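Local structure of NIPSNAP domain-containing protein (Burkholderia xenovorans, 5KAK) at residues R14-R19 with V97-K102. The protein is of unknown function but belongs to the NipSnap family, whose domain falls in the dimeric alpha-beta barrel group. Residues are numbered along the deposited sequence; the frame is centred on the assembly and turned at random. Where two conformers were deposited one is given.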
# COMPACT_ATOMS: atom_id res chain seq x y z
N ARG E 14 16.82 -7.72 -1.94
CA ARG E 14 16.28 -7.77 -0.59
C ARG E 14 16.11 -6.35 -0.09
O ARG E 14 17.00 -5.51 -0.27
CB ARG E 14 17.17 -8.61 0.34
CG ARG E 14 17.25 -10.06 -0.12
CD ARG E 14 18.13 -10.89 0.79
NE ARG E 14 17.57 -11.09 2.12
CZ ARG E 14 16.69 -12.04 2.44
NH1 ARG E 14 16.24 -12.88 1.52
NH2 ARG E 14 16.26 -12.16 3.69
N ILE E 15 14.94 -6.07 0.48
CA ILE E 15 14.56 -4.72 0.88
C ILE E 15 14.13 -4.80 2.34
O ILE E 15 13.10 -5.42 2.65
CB ILE E 15 13.43 -4.17 0.00
CG1 ILE E 15 13.81 -4.19 -1.49
CG2 ILE E 15 13.02 -2.79 0.48
CD1 ILE E 15 12.61 -3.96 -2.42
N TYR E 16 14.92 -4.22 3.25
CA TYR E 16 14.58 -4.23 4.67
C TYR E 16 14.19 -2.84 5.13
O TYR E 16 14.92 -1.86 4.90
CB TYR E 16 15.75 -4.70 5.53
CG TYR E 16 16.32 -6.07 5.25
CD1 TYR E 16 15.63 -7.02 4.50
CD2 TYR E 16 17.54 -6.40 5.78
CE1 TYR E 16 16.19 -8.27 4.27
CE2 TYR E 16 18.10 -7.63 5.57
CZ TYR E 16 17.43 -8.56 4.81
OH TYR E 16 18.05 -9.79 4.62
N ASP E 17 13.04 -2.74 5.78
CA ASP E 17 12.65 -1.51 6.44
C ASP E 17 13.10 -1.58 7.89
O ASP E 17 12.85 -2.57 8.57
CB ASP E 17 11.16 -1.29 6.35
CG ASP E 17 10.68 -1.15 4.92
OD1 ASP E 17 11.19 -0.25 4.21
OD2 ASP E 17 9.82 -1.95 4.50
N LEU E 18 13.77 -0.53 8.36
CA LEU E 18 14.40 -0.50 9.67
C LEU E 18 13.66 0.43 10.61
O LEU E 18 12.87 1.28 10.19
CB LEU E 18 15.86 -0.04 9.54
CG LEU E 18 16.67 -0.91 8.58
CD1 LEU E 18 18.10 -0.41 8.46
CD2 LEU E 18 16.66 -2.32 9.10
N ARG E 19 13.96 0.28 11.91
CA ARG E 19 13.56 1.23 12.93
C ARG E 19 14.00 2.63 12.48
O ARG E 19 15.03 2.76 11.81
CB ARG E 19 14.21 0.83 14.27
CG ARG E 19 14.10 1.84 15.40
CD ARG E 19 14.86 1.33 16.61
NE ARG E 19 16.30 1.54 16.52
CZ ARG E 19 17.19 0.93 17.32
NH1 ARG E 19 16.76 0.07 18.23
NH2 ARG E 19 18.49 1.18 17.19
N VAL E 97 12.22 -4.04 11.03
CA VAL E 97 10.78 -3.85 11.11
C VAL E 97 10.04 -4.70 10.09
O VAL E 97 9.03 -5.34 10.41
CB VAL E 97 10.41 -2.35 10.94
CG1 VAL E 97 8.92 -2.19 10.77
CG2 VAL E 97 10.91 -1.53 12.13
N ARG E 98 10.54 -4.75 8.86
CA ARG E 98 9.87 -5.45 7.77
C ARG E 98 10.90 -5.88 6.74
O ARG E 98 11.86 -5.14 6.48
CB ARG E 98 8.81 -4.54 7.14
CG ARG E 98 8.08 -5.11 5.93
CD ARG E 98 7.09 -4.08 5.43
NE ARG E 98 6.18 -3.65 6.49
CZ ARG E 98 6.29 -2.51 7.18
NH1 ARG E 98 7.28 -1.66 6.92
NH2 ARG E 98 5.42 -2.23 8.13
N MET E 99 10.69 -7.05 6.15
CA MET E 99 11.60 -7.59 5.15
C MET E 99 10.78 -8.06 3.96
O MET E 99 9.72 -8.66 4.13
CB MET E 99 12.44 -8.73 5.73
CG MET E 99 13.21 -8.32 6.99
SD MET E 99 13.79 -9.74 7.94
CE MET E 99 14.70 -10.62 6.69
N GLN E 100 11.30 -7.78 2.76
CA GLN E 100 10.74 -8.26 1.49
C GLN E 100 11.87 -8.69 0.57
O GLN E 100 12.99 -8.17 0.66
CB GLN E 100 9.87 -7.18 0.84
CG GLN E 100 9.80 -7.21 -0.68
CD GLN E 100 8.99 -6.07 -1.26
OE1 GLN E 100 8.47 -5.23 -0.53
NE2 GLN E 100 8.88 -6.03 -2.57
N ASN E 101 11.58 -9.64 -0.34
CA ASN E 101 12.53 -9.93 -1.41
C ASN E 101 11.79 -10.15 -2.73
O ASN E 101 10.57 -10.32 -2.77
CB ASN E 101 13.49 -11.10 -1.11
CG ASN E 101 12.79 -12.42 -0.75
OD1 ASN E 101 11.61 -12.48 -0.43
ND2 ASN E 101 13.56 -13.51 -0.82
N LYS E 102 12.56 -10.02 -3.80
CA LYS E 102 12.13 -10.23 -5.17
C LYS E 102 13.19 -11.03 -5.89
O LYS E 102 14.39 -10.88 -5.62
CB LYS E 102 11.94 -8.93 -5.97
CG LYS E 102 11.13 -7.84 -5.33
CD LYS E 102 11.29 -6.58 -6.17
CE LYS E 102 10.58 -5.42 -5.50
NZ LYS E 102 10.52 -4.20 -6.34
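Ile15, beta-branched and suited to an extended strand, forms a hydrogen-bonded antiparallel pair with Gln100: Ile15 N gives a nearly straight bond to Gln100 O (2.9 Å), and Gln100 N returns one to Ile15 O. Asp17 and Arg98 pair likewise, with 2.8 Å from Asp17 N to Arg98 O. Asp17 O is gripped twice: Val97 N lies in its carbonyl plane at 2.9 Å, while the longer bond from Arg98 N (3.2 Å) comes in tilted from that plane. Two residues facing one make a classic beta bulge where the chain turns its corner. On the face that carries Ile15, Asp17, Arg98 and Gln100, the flexible Arg98 chain bends at chi3 (-55°), bringing NH1 back to a long salt bridge with Asp17 OD2 (3.5 Å), the carboxylate oxygen near the guanidinium plane; the two-oxygen carboxylate lets OD1 bond Gln58 as well.

The other face carries Arg14, Tyr16, Met99 and Asn101. Tyr16 offers a hydroxyl to Arg14 and a flat ring to Met99. Arg14 NE and NH2 converge side-on on Tyr16 OH, in the guanidinium plane, restraining the hydroxyl. Arg14 NH1 forms a salt bridge with Glu12, whose carboxylate also accepts from Asn101 ND2; the amide's OD1 accepts from Gly54 N of a second subunit. Met99, unbranched and pliable, packs CB and CG against Tyr16 CD1 and CE1 and places SD above the ring face at a distance, 4.9 Å from the centroid and 19° off the normal, a Met-aromatic contact. The bend at chi3 (55°) carries CE to 3.7 Å from Tyr16 CE1.

Met99 and Asn101 also make backbone bonds to the second subunit, continuing strand 96-106, outermost within its chain, into an intersubunit contact, consistent with the dimeric alpha-beta barrel fold.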